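Local coordinates for leucine-rich repeat protein TpLRR (Treponema pallidum, PDB 6MLX) that is of unknown function but is a secreted, probably periplasmic leucine-rich repeat protein, of a class that often binds other molecules, at residues Phe11-Thr16 with Asp20-Thr25; Val35-Ser38 with Pro44-Glu47; Ile108-Ser113 with Asp120-Cys125. One frame throughout, in Å; residues are numbered along the deposited sequence.

Contact 1: Phe11-Thr16 with Asp20-Thr25; sequences FQYGLT and DGIIIT
Ile22 lies across Tyr13 and Leu15 and can be followed from its root to its tip. Its CB stands beside the backbone oxygen of Gly14. The branch methyl Ile22 CG2 lies 3.5 Å from Tyr13 CB and nearly as close to CG and CD1 of the tyrosine ring, whose far end leads away from the hairpin. With CG1 anti to the carbonyl carbon (chi1 -60°), the other branch heads for Leu15, and the tip Ile22 CD1 ends 3.6 Å from Leu15 CD2. The two strands form an antiparallel beta hairpin at the N-terminal end of the leucine-rich repeat solenoid, and strand 22-27 pairs in parallel with strand 43-48 as well. Gly14 and Ile23 are the hydrogen-bonded pair: Gly14 N gives its hydrogen to Ile23 O at 2.9 Å, and Ile23 N returns one to Gly14 O. Near the turn Thr16 N binds Gly21 O at 2.8 Å. At the other end Gln12 O accepts Thr25 N at 2.8 Å and, more weakly, Thr25 OG1. Ile24 CG2 meets Phe11 CD1 at 3.7 Å, while the Phe11 ring also touches that of Tyr27.

Contact 2: Val35-Ser38 with Pro44-Glu47; sequences VLPS and PVVE
Ser38 O is the polar atom on which this contact turns: Ser38 O accepts Val45 N at 2.9 Å. Ser67 OG, which is hydrogen-bonded to Val45 O, adds only a weak bond to Ser38 O. The segments belong to the leucine-rich repeat solenoid near its N-terminal end, where the loop after strand 33-35 leads to the short strand 39-40 and the chain then turns back into strand 43-48, which pairs antiparallel with 39-40. The bond from Val45 N is nearly straight at hydrogen (165°), but the donor stands above the carbonyl plane, 49° out of it, and so off the lone pairs. Pro44, just before it, adds a CA-H...O contact, in which Pro44 CA lies 3.3 Å from Ser38 O.

Val45 turns its side chain toward the loop, and its two methyls have different neighbours. A chi1 of 173° sets Val45 CG1 opposite its own amide nitrogen, and there Val45 CG1 meets Leu36 CD2 at 3.6 Å, the two side chains crossing at a slant. The other methyl presses on the backbone of the loop: Val45 CG2 is only 3.1 Å from Pro37 O, a tight approach, with the Pro37 ring more loosely placed beside it. Ile22 and Ile24 of strand 22-27 also pack on Val45, and Ile24 and Phe11 reach Leu36, so this valine and leucine join the loop to the apolar interior shared with the N-terminal hairpin. Ser38 OG has its partner elsewhere, in a hydrogen bond to Glu5 OE2.

Contact 3: Ile108-Ser113 with Asp120-Cys125; sequences IVFPRS and DVFSSC
Phe122 comes up to the edge of the Phe110 ring inside the leucine-rich repeat solenoid, close to the centre of the chain, where the loops on the two sides of strand 116-117 send side chains toward each other from opposite directions. The closest atoms are Phe110 CZ and Phe122 CZ, 3.4 Å apart. The rings are set obliquely, with planes at 60° and centroids 5.7 Å from one another. Phe122 CE2 lies in the plane of the Phe110 ring, 3.5 Å from Phe110 CZ. Ile108 enters from the same loop as Phe110: a chi1 of -170° swings Ile108 CG1 to the side facing away from its own N, and with the chain extended beyond it Ile108 CD1 reaches Phe122 CE1 at 3.9 Å. The contact between the two loops is thus wholly apolar.

Further out, side chains of the neighbouring coils pack round these groups. Phe99 lays its ring parallel to that of Phe122, while Leu133 and Ile94 pack against Phe110. The backbone of Phe122 bonds to Ala144 and that of Val121 to Phe99, tying this loop to the equivalent bends nearby. Phe122 itself is the third residue of a type I turn running from Asp120 to Ser123, and Val121, just before it in that turn, lies over one face of its ring, with Val121 CG1 3.4 Å above the plane of the Phe122 ring and displaced toward the rim.

From the N terminus the chain first folds back at contact 1, which closes the short loop between strands 11-15 and 22-27. Contact 2 opens only after that and closes the next turn, around strand 39-40; contact 3, much further on, closes a loop around strand 116-117. The three follow in series, with none nested or crossed. Contacts 1 and 2 touch directly: Ile22 N and Ile24 N probably bond to Pro44 O and Glu47 O, which joins the hairpin to strand 43-48 in one sheet. Contact 3 stands apart, its nearest atoms about 11 Å from contact 2, and packs the interior in the middle of the solenoid.

Contact 1: Phe11-Thr16 with Asp20-Thr25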
ATOM      1  N   PHE A  11       6.659  -6.645  21.268  1.00 31.97           N
ATOM      2  CA  PHE A  11       5.363  -6.810  20.608  1.00 31.87           C
ATOM      3  C   PHE A  11       4.342  -7.480  21.518  1.00 31.75           C
ATOM      4  O   PHE A  11       4.669  -8.409  22.261  1.00 31.74           O
ATOM      5  CB  PHE A  11       5.464  -7.662  19.327  1.00 31.85           C
ATOM      6  CG  PHE A  11       6.508  -7.197  18.386  1.00 32.00           C
ATOM      7  CD1 PHE A  11       6.226  -6.221  17.446  1.00 31.98           C
ATOM      8  CD2 PHE A  11       7.797  -7.711  18.464  1.00 32.16           C
ATOM      9  CE1 PHE A  11       7.203  -5.776  16.588  1.00 32.09           C
ATOM     10  CE2 PHE A  11       8.783  -7.272  17.615  1.00 32.26           C
ATOM     11  CZ  PHE A  11       8.482  -6.302  16.666  1.00 32.23           C
ATOM     12  N   GLN A  12       3.099  -7.012  21.426  1.00 30.98           N
ATOM     13  CA  GLN A  12       1.935  -7.773  21.840  1.00 30.88           C
ATOM     14  C   GLN A  12       1.398  -8.533  20.635  1.00 30.90           C
ATOM     15  O   GLN A  12       1.386  -8.010  19.509  1.00 30.89           O
ATOM     16  CB  GLN A  12       0.852  -6.850  22.406  1.00 30.63           C
ATOM     17  CG  GLN A  12       1.357  -5.991  23.547  1.00 30.67           C
ATOM     18  CD  GLN A  12       0.277  -5.157  24.194  1.00 30.59           C
ATOM     19  OE1 GLN A  12      -0.806  -4.946  23.633  1.00 30.35           O
ATOM     20  NE2 GLN A  12       0.565  -4.678  25.396  1.00 30.50           N
ATOM     21  N   TYR A  13       0.934  -9.761  20.886  1.00 30.59           N
ATOM     22  CA  TYR A  13       0.527 -10.679  19.830  1.00 30.56           C
ATOM     23  C   TYR A  13      -0.529 -11.639  20.348  1.00 30.55           C
ATOM     24  O   TYR A  13      -0.678 -11.844  21.557  1.00 30.51           O
ATOM     25  CB  TYR A  13       1.710 -11.502  19.293  1.00 30.71           C
ATOM     26  CG  TYR A  13       2.425 -12.300  20.362  1.00 30.82           C
ATOM     27  CD1 TYR A  13       2.063 -13.611  20.652  1.00 30.85           C
ATOM     28  CD2 TYR A  13       3.464 -11.737  21.083  1.00 30.91           C
ATOM     29  CE1 TYR A  13       2.728 -14.338  21.646  1.00 30.88           C
ATOM     30  CE2 TYR A  13       4.128 -12.446  22.065  1.00 31.01           C
ATOM     31  CZ  TYR A  13       3.755 -13.747  22.344  1.00 31.07           C
ATOM     32  OH  TYR A  13       4.429 -14.436  23.330  1.00 31.12           O
ATOM     33  N   GLY A  14      -1.257 -12.234  19.399  1.00 30.49           N
ATOM     34  CA  GLY A  14      -2.145 -13.339  19.684  1.00 30.43           C
ATOM     35  C   GLY A  14      -1.860 -14.514  18.766  1.00 30.58           C
ATOM     36  O   GLY A  14      -0.962 -14.469  17.916  1.00 30.63           O
ATOM     37  N   LEU A  15      -2.628 -15.578  18.978  1.00 30.56           N
ATOM     38  CA  LEU A  15      -2.622 -16.727  18.088  1.00 30.53           C
ATOM     39  C   LEU A  15      -3.611 -16.499  16.952  1.00 30.45           C
ATOM     40  O   LEU A  15      -4.601 -15.764  17.088  1.00 30.27           O
ATOM     41  CB  LEU A  15      -2.984 -18.022  18.835  1.00 30.45           C
ATOM     42  CG  LEU A  15      -1.872 -18.846  19.502  1.00 30.63           C
ATOM     43  CD1 LEU A  15      -2.348 -20.257  19.865  1.00 30.51           C
ATOM     44  CD2 LEU A  15      -0.639 -18.935  18.613  1.00 30.75           C
ATOM     45  N   THR A  16      -3.316 -17.121  15.810  1.00 30.88           N
ATOM     46  CA  THR A  16      -4.270 -17.198  14.721  1.00 30.79           C
ATOM     47  C   THR A  16      -5.343 -18.249  15.041  1.00 30.66           C
ATOM     48  O   THR A  16      -5.102 -19.167  15.834  1.00 30.59           O
ATOM     49  CB  THR A  16      -3.540 -17.558  13.436  1.00 30.81           C
ATOM     50  OG1 THR A  16      -4.423 -17.380  12.316  1.00 30.66           O
ATOM     51  CG2 THR A  16      -3.053 -19.014  13.482  1.00 30.67           C
ATOM     52  N   ASP A  20      -1.640 -21.994  14.580  1.00 30.91           N
ATOM     53  CA  ASP A  20      -0.435 -22.300  13.823  1.00 30.91           C
ATOM     54  C   ASP A  20       0.435 -21.081  13.546  1.00 30.97           C
ATOM     55  O   ASP A  20       1.527 -21.234  12.979  1.00 31.00           O
ATOM     56  CB  ASP A  20      -0.830 -22.956  12.495  1.00 30.65           C
ATOM     57  CG  ASP A  20      -1.801 -22.104  11.700  1.00 30.54           C
ATOM     58  OD1 ASP A  20      -2.930 -21.893  12.191  1.00 30.46           O
ATOM     59  OD2 ASP A  20      -1.444 -21.656  10.583  1.00 30.68           O
ATOM     60  N   GLY A  21      -0.015 -19.880  13.906  1.00 30.76           N
ATOM     61  CA  GLY A  21       0.722 -18.673  13.578  1.00 30.90           C
ATOM     62  C   GLY A  21       0.431 -17.540  14.537  1.00 30.92           C
ATOM     63  O   GLY A  21      -0.588 -17.527  15.237  1.00 30.87           O
ATOM     64  N   ILE A  22       1.342 -16.571  14.542  1.00 30.70           N
ATOM     65  CA  ILE A  22       1.305 -15.424  15.446  1.00 30.75           C
ATOM     66  C   ILE A  22       0.800 -14.211  14.676  1.00 30.83           C
ATOM     67  O   ILE A  22       1.287 -13.922  13.572  1.00 30.84           O
ATOM     68  CB  ILE A  22       2.700 -15.155  16.047  1.00 30.97           C
ATOM     69  CG1 ILE A  22       3.201 -16.371  16.836  1.00 30.95           C
ATOM     70  CG2 ILE A  22       2.693 -13.916  16.938  1.00 30.98           C
ATOM     71  CD1 ILE A  22       2.252 -16.815  17.929  1.00 30.81           C
ATOM     72  N   ILE A  23      -0.185 -13.516  15.246  1.00 30.50           N
ATOM     73  CA  ILE A  23      -0.683 -12.234  14.757  1.00 30.43           C
ATOM     74  C   ILE A  23      -0.104 -11.141  15.645  1.00 30.48           C
ATOM     75  O   ILE A  23      -0.323 -11.150  16.862  1.00 30.40           O
ATOM     76  CB  ILE A  23      -2.216 -12.185  14.787  1.00 30.32           C
ATOM     77  CG1 ILE A  23      -2.811 -13.285  13.897  1.00 30.25           C
ATOM     78  CG2 ILE A  23      -2.720 -10.752  14.451  1.00 30.26           C
ATOM     79  CD1 ILE A  23      -4.312 -13.507  14.072  1.00 30.20           C
ATOM     80  N   ILE A  24       0.627 -10.197  15.056  1.00 30.39           N
ATOM     81  CA  ILE A  24       1.214  -9.105  15.832  1.00 30.38           C
ATOM     82  C   ILE A  24       0.168  -8.007  15.995  1.00 30.34           C
ATOM     83  O   ILE A  24      -0.318  -7.445  15.008  1.00 30.26           O
ATOM     84  CB  ILE A  24       2.484  -8.563  15.165  1.00 30.56           C
ATOM     85  CG1 ILE A  24       3.538  -9.656  15.043  1.00 30.67           C
ATOM     86  CG2 ILE A  24       3.052  -7.391  15.963  1.00 30.56           C
ATOM     87  CD1 ILE A  24       4.086 -10.134  16.362  1.00 30.69           C
ATOM     88  N   THR A  25      -0.193  -7.712  17.245  1.00 30.32           N
ATOM     89  CA  THR A  25      -1.253  -6.758  17.526  1.00 30.15           C
ATOM     90  C   THR A  25      -0.732  -5.394  17.949  1.00 30.14           C
ATOM     91  O   THR A  25      -1.454  -4.403  17.794  1.00 30.04           O
ATOM     92  CB  THR A  25      -2.190  -7.301  18.614  1.00 30.03           C
ATOM     93  OG1 THR A  25      -1.446  -7.519  19.820  1.00 30.06           O
ATOM     94  CG2 THR A  25      -2.787  -8.610  18.175  1.00 30.04           C
TER

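Contact 2: Val35-Ser38 with Pro44-Glu47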
ATOM      1  N   VAL A  35      12.808  -5.123  12.850  1.00 32.89           N
ATOM      2  CA  VAL A  35      12.836  -6.312  12.013  1.00 32.92           C
ATOM      3  C   VAL A  35      11.876  -7.289  12.678  1.00 32.90           C
ATOM      4  O   VAL A  35      12.214  -7.927  13.682  1.00 32.86           O
ATOM      5  CB  VAL A  35      14.239  -6.909  11.871  1.00 32.96           C
ATOM      6  CG1 VAL A  35      14.174  -8.179  11.028  1.00 32.91           C
ATOM      7  CG2 VAL A  35      15.197  -5.898  11.257  1.00 33.10           C
ATOM      8  N   LEU A  36      10.666  -7.369  12.140  1.00 32.40           N
ATOM      9  CA  LEU A  36       9.648  -8.239  12.696  1.00 32.24           C
ATOM     10  C   LEU A  36      10.126  -9.687  12.681  1.00 32.27           C
ATOM     11  O   LEU A  36      10.490 -10.202  11.607  1.00 32.21           O
ATOM     12  CB  LEU A  36       8.365  -8.124  11.887  1.00 32.20           C
ATOM     13  CG  LEU A  36       7.161  -8.698  12.603  1.00 32.07           C
ATOM     14  CD1 LEU A  36       6.841  -7.760  13.743  1.00 32.01           C
ATOM     15  CD2 LEU A  36       5.982  -8.855  11.647  1.00 32.00           C
ATOM     16  N   PRO A  37      10.123 -10.380  13.828  1.00 32.40           N
ATOM     17  CA  PRO A  37      10.590 -11.771  13.850  1.00 32.32           C
ATOM     18  C   PRO A  37       9.751 -12.647  12.934  1.00 32.20           C
ATOM     19  O   PRO A  37       8.531 -12.506  12.846  1.00 32.12           O
ATOM     20  CB  PRO A  37      10.427 -12.180  15.323  1.00 32.34           C
ATOM     21  CG  PRO A  37       9.312 -11.297  15.834  1.00 32.26           C
ATOM     22  CD  PRO A  37       9.564  -9.964  15.131  1.00 32.34           C
ATOM     23  N   SER A  38      10.423 -13.558  12.239  1.00 31.89           N
ATOM     24  CA  SER A  38       9.707 -14.510  11.405  1.00 31.78           C
ATOM     25  C   SER A  38       8.904 -15.499  12.229  1.00 31.63           C
ATOM     26  O   SER A  38       8.000 -16.145  11.689  1.00 31.50           O
ATOM     27  CB  SER A  38      10.695 -15.251  10.515  1.00 31.79           C
ATOM     28  OG  SER A  38      11.747 -15.758  11.314  1.00 31.93           O
ATOM     29  N   PRO A  44       5.178 -19.274  13.216  1.00 30.93           N
ATOM     30  CA  PRO A  44       5.475 -18.213  12.251  1.00 30.92           C
ATOM     31  C   PRO A  44       4.573 -17.000  12.450  1.00 30.99           C
ATOM     32  O   PRO A  44       3.399 -17.114  12.825  1.00 30.83           O
ATOM     33  CB  PRO A  44       5.200 -18.887  10.903  1.00 30.78           C
ATOM     34  CG  PRO A  44       4.116 -19.875  11.221  1.00 30.63           C
ATOM     35  CD  PRO A  44       4.511 -20.423  12.576  1.00 30.66           C
ATOM     36  N   VAL A  45       5.145 -15.823  12.184  1.00 30.83           N
ATOM     37  CA  VAL A  45       4.426 -14.558  12.298  1.00 30.89           C
ATOM     38  C   VAL A  45       3.763 -14.275  10.951  1.00 30.82           C
ATOM     39  O   VAL A  45       4.446 -13.964   9.968  1.00 30.83           O
ATOM     40  CB  VAL A  45       5.363 -13.418  12.714  1.00 31.03           C
ATOM     41  CG1 VAL A  45       4.630 -12.086  12.658  1.00 31.00           C
ATOM     42  CG2 VAL A  45       5.923 -13.664  14.114  1.00 31.10           C
ATOM     43  N   VAL A  46       2.432 -14.364  10.907  1.00 30.31           N
ATOM     44  CA  VAL A  46       1.694 -14.396   9.644  1.00 30.26           C
ATOM     45  C   VAL A  46       0.853 -13.152   9.383  1.00 30.28           C
ATOM     46  O   VAL A  46       0.331 -13.005   8.263  1.00 30.14           O
ATOM     47  CB  VAL A  46       0.799 -15.650   9.552  1.00 30.09           C
ATOM     48  CG1 VAL A  46       1.657 -16.904   9.534  1.00 30.14           C
ATOM     49  CG2 VAL A  46      -0.164 -15.683  10.710  1.00 30.03           C
ATOM     50  N   GLU A  47       0.684 -12.264  10.363  1.00 30.10           N
ATOM     51  CA  GLU A  47      -0.203 -11.125  10.180  1.00 30.07           C
ATOM     52  C   GLU A  47       0.268  -9.943  11.019  1.00 30.19           C
ATOM     53  O   GLU A  47       0.734 -10.120  12.150  1.00 30.18           O
ATOM     54  CB  GLU A  47      -1.640 -11.505  10.540  1.00 29.95           C
ATOM     55  CG  GLU A  47      -2.635 -10.360  10.497  1.00 30.02           C
ATOM     56  CD  GLU A  47      -4.066 -10.837  10.685  1.00 29.84           C
ATOM     57  OE1 GLU A  47      -4.926 -10.032  11.091  1.00 29.82           O
ATOM     58  OE2 GLU A  47      -4.329 -12.028  10.426  1.00 29.71           O
TER

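Contact 3: Ile108-Ser113 with Asp120-Cys125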
ATOM      1  N   ILE A 108       8.174   1.981  -2.629  1.00 30.14           N
ATOM      2  CA  ILE A 108       7.805   0.690  -2.067  1.00 29.98           C
ATOM      3  C   ILE A 108       7.812  -0.323  -3.203  1.00 29.95           C
ATOM      4  O   ILE A 108       7.445  -0.006  -4.337  1.00 29.99           O
ATOM      5  CB  ILE A 108       6.442   0.782  -1.344  1.00 29.93           C
ATOM      6  CG1 ILE A 108       6.147  -0.482  -0.544  1.00 29.77           C
ATOM      7  CG2 ILE A 108       5.330   1.088  -2.332  1.00 29.97           C
ATOM      8  CD1 ILE A 108       4.886  -0.342   0.296  1.00 29.69           C
ATOM      9  N   VAL A 109       8.306  -1.519  -2.910  1.00 29.86           N
ATOM     10  CA  VAL A 109       8.398  -2.590  -3.892  1.00 29.82           C
ATOM     11  C   VAL A 109       7.399  -3.665  -3.489  1.00 29.64           C
ATOM     12  O   VAL A 109       7.515  -4.258  -2.410  1.00 29.49           O
ATOM     13  CB  VAL A 109       9.815  -3.172  -3.991  1.00 29.80           C
ATOM     14  CG1 VAL A 109       9.821  -4.314  -4.984  1.00 29.70           C
ATOM     15  CG2 VAL A 109      10.833  -2.098  -4.388  1.00 30.01           C
ATOM     16  N   PHE A 110       6.435  -3.904  -4.335  1.00 29.34           N
ATOM     17  CA  PHE A 110       5.403  -4.879  -3.998  1.00 29.17           C
ATOM     18  C   PHE A 110       5.825  -6.286  -4.406  1.00 29.06           C
ATOM     19  O   PHE A 110       6.358  -6.482  -5.497  1.00 28.93           O
ATOM     20  CB  PHE A 110       4.100  -4.543  -4.686  1.00 29.18           C
ATOM     21  CG  PHE A 110       3.434  -3.321  -4.158  1.00 29.35           C
ATOM     22  CD1 PHE A 110       3.070  -3.233  -2.826  1.00 29.32           C
ATOM     23  CD2 PHE A 110       3.152  -2.263  -4.999  1.00 29.52           C
ATOM     24  CE1 PHE A 110       2.445  -2.108  -2.341  1.00 29.41           C
ATOM     25  CE2 PHE A 110       2.510  -1.142  -4.524  1.00 29.65           C
ATOM     26  CZ  PHE A 110       2.159  -1.056  -3.200  1.00 29.52           C
ATOM     27  N   PRO A 111       5.568  -7.271  -3.549  1.00 29.36           N
ATOM     28  CA  PRO A 111       5.966  -8.647  -3.860  1.00 29.17           C
ATOM     29  C   PRO A 111       5.094  -9.272  -4.932  1.00 29.02           C
ATOM     30  O   PRO A 111       3.929  -8.908  -5.132  1.00 28.90           O
ATOM     31  CB  PRO A 111       5.783  -9.381  -2.528  1.00 29.11           C
ATOM     32  CG  PRO A 111       4.753  -8.594  -1.818  1.00 29.11           C
ATOM     33  CD  PRO A 111       4.991  -7.152  -2.200  1.00 29.28           C
ATOM     34  N   ARG A 112       5.678 -10.269  -5.604  1.00 28.83           N
ATOM     35  CA  ARG A 112       4.953 -10.988  -6.642  1.00 28.68           C
ATOM     36  C   ARG A 112       3.725 -11.721  -6.108  1.00 28.45           C
ATOM     37  O   ARG A 112       2.899 -12.175  -6.903  1.00 28.25           O
ATOM     38  CB  ARG A 112       5.914 -11.956  -7.350  1.00 28.80           C
ATOM     39  CG  ARG A 112       5.314 -12.675  -8.569  1.00 28.75           C
ATOM     40  CD  ARG A 112       6.316 -12.754  -9.703  1.00 28.97           C
ATOM     41  NE  ARG A 112       5.955 -13.696 -10.760  1.00 28.68           N
ATOM     42  CZ  ARG A 112       6.874 -14.393 -11.422  1.00 28.64           C
ATOM     43  NH1 ARG A 112       6.522 -15.231 -12.389  1.00 28.34           N
ATOM     44  NH2 ARG A 112       8.163 -14.246 -11.100  1.00 28.75           N
ATOM     45  N   SER A 113       3.547 -11.805  -4.789  1.00 28.51           N
ATOM     46  CA  SER A 113       2.401 -12.487  -4.213  1.00 28.35           C
ATOM     47  C   SER A 113       1.209 -11.575  -3.913  1.00 28.32           C
ATOM     48  O   SER A 113       0.130 -12.086  -3.582  1.00 28.08           O
ATOM     49  CB  SER A 113       2.821 -13.182  -2.922  1.00 28.30           C
ATOM     50  OG  SER A 113       3.491 -12.255  -2.065  1.00 28.53           O
ATOM     51  N   ASP A 120      -7.893   3.425   0.121  1.00 27.98           N
ATOM     52  CA  ASP A 120      -7.128   4.494   0.778  1.00 27.93           C
ATOM     53  C   ASP A 120      -5.818   4.005   1.400  1.00 28.09           C
ATOM     54  O   ASP A 120      -5.325   4.595   2.368  1.00 27.96           O
ATOM     55  CB  ASP A 120      -7.979   5.210   1.839  1.00 27.55           C
ATOM     56  CG  ASP A 120      -9.208   5.888   1.236  1.00 27.46           C
ATOM     57  OD1 ASP A 120      -9.066   6.973   0.657  1.00 27.65           O
ATOM     58  OD2 ASP A 120     -10.313   5.323   1.305  1.00 27.30           O
ATOM     59  N   VAL A 121      -5.218   2.945   0.845  1.00 28.11           N
ATOM     60  CA  VAL A 121      -4.075   2.326   1.513  1.00 28.14           C
ATOM     61  C   VAL A 121      -2.896   3.288   1.562  1.00 28.29           C
ATOM     62  O   VAL A 121      -2.209   3.395   2.584  1.00 28.19           O
ATOM     63  CB  VAL A 121      -3.697   0.996   0.834  1.00 28.28           C
ATOM     64  CG1 VAL A 121      -2.259   0.610   1.191  1.00 28.34           C
ATOM     65  CG2 VAL A 121      -4.663  -0.110   1.273  1.00 28.08           C
ATOM     66  N   PHE A 122      -2.646   4.007   0.470  1.00 28.27           N
ATOM     67  CA  PHE A 122      -1.558   4.974   0.425  1.00 28.38           C
ATOM     68  C   PHE A 122      -2.088   6.401   0.405  1.00 28.34           C
ATOM     69  O   PHE A 122      -1.427   7.309  -0.098  1.00 28.46           O
ATOM     70  CB  PHE A 122      -0.642   4.687  -0.764  1.00 28.61           C
ATOM     71  CG  PHE A 122      -0.022   3.318  -0.700  1.00 28.62           C
ATOM     72  CD1 PHE A 122       1.046   3.067   0.157  1.00 28.58           C
ATOM     73  CD2 PHE A 122      -0.544   2.265  -1.444  1.00 28.65           C
ATOM     74  CE1 PHE A 122       1.601   1.795   0.248  1.00 28.57           C
ATOM     75  CE2 PHE A 122       0.009   1.003  -1.369  1.00 28.56           C
ATOM     76  CZ  PHE A 122       1.073   0.758  -0.511  1.00 28.54           C
ATOM     77  N   SER A 123      -3.284   6.597   0.959  1.00 28.42           N
ATOM     78  CA  SER A 123      -3.860   7.930   1.105  1.00 28.36           C
ATOM     79  C   SER A 123      -2.885   8.852   1.828  1.00 28.32           C
ATOM     80  O   SER A 123      -2.334   8.495   2.872  1.00 28.18           O
ATOM     81  CB  SER A 123      -5.186   7.840   1.877  1.00 28.03           C
ATOM     82  OG  SER A 123      -5.770   9.131   2.030  1.00 27.99           O
ATOM     83  N   SER A 124      -2.643  10.026   1.243  1.00 28.42           N
ATOM     84  CA  SER A 124      -1.751  11.044   1.820  1.00 28.43           C
ATOM     85  C   SER A 124      -0.318  10.551   1.999  1.00 28.59           C
ATOM     86  O   SER A 124       0.405  11.027   2.877  1.00 28.55           O
ATOM     87  CB  SER A 124      -2.288  11.571   3.157  1.00 28.16           C
ATOM     88  OG  SER A 124      -3.437  12.371   2.951  1.00 28.07           O
ATOM     89  N   CYS A 125       0.121   9.595   1.179  1.00 28.49           N
ATOM     90  CA  CYS A 125       1.544   9.252   1.135  1.00 28.62           C
ATOM     91  C   CYS A 125       2.237  10.251   0.210  1.00 28.84           C
ATOM     92  O   CYS A 125       2.492   9.995  -0.969  1.00 29.01           O
ATOM     93  CB  CYS A 125       1.743   7.810   0.694  1.00 28.65           C
ATOM     94  SG  CYS A 125       1.404   6.645   2.027  1.00 28.47           S
TER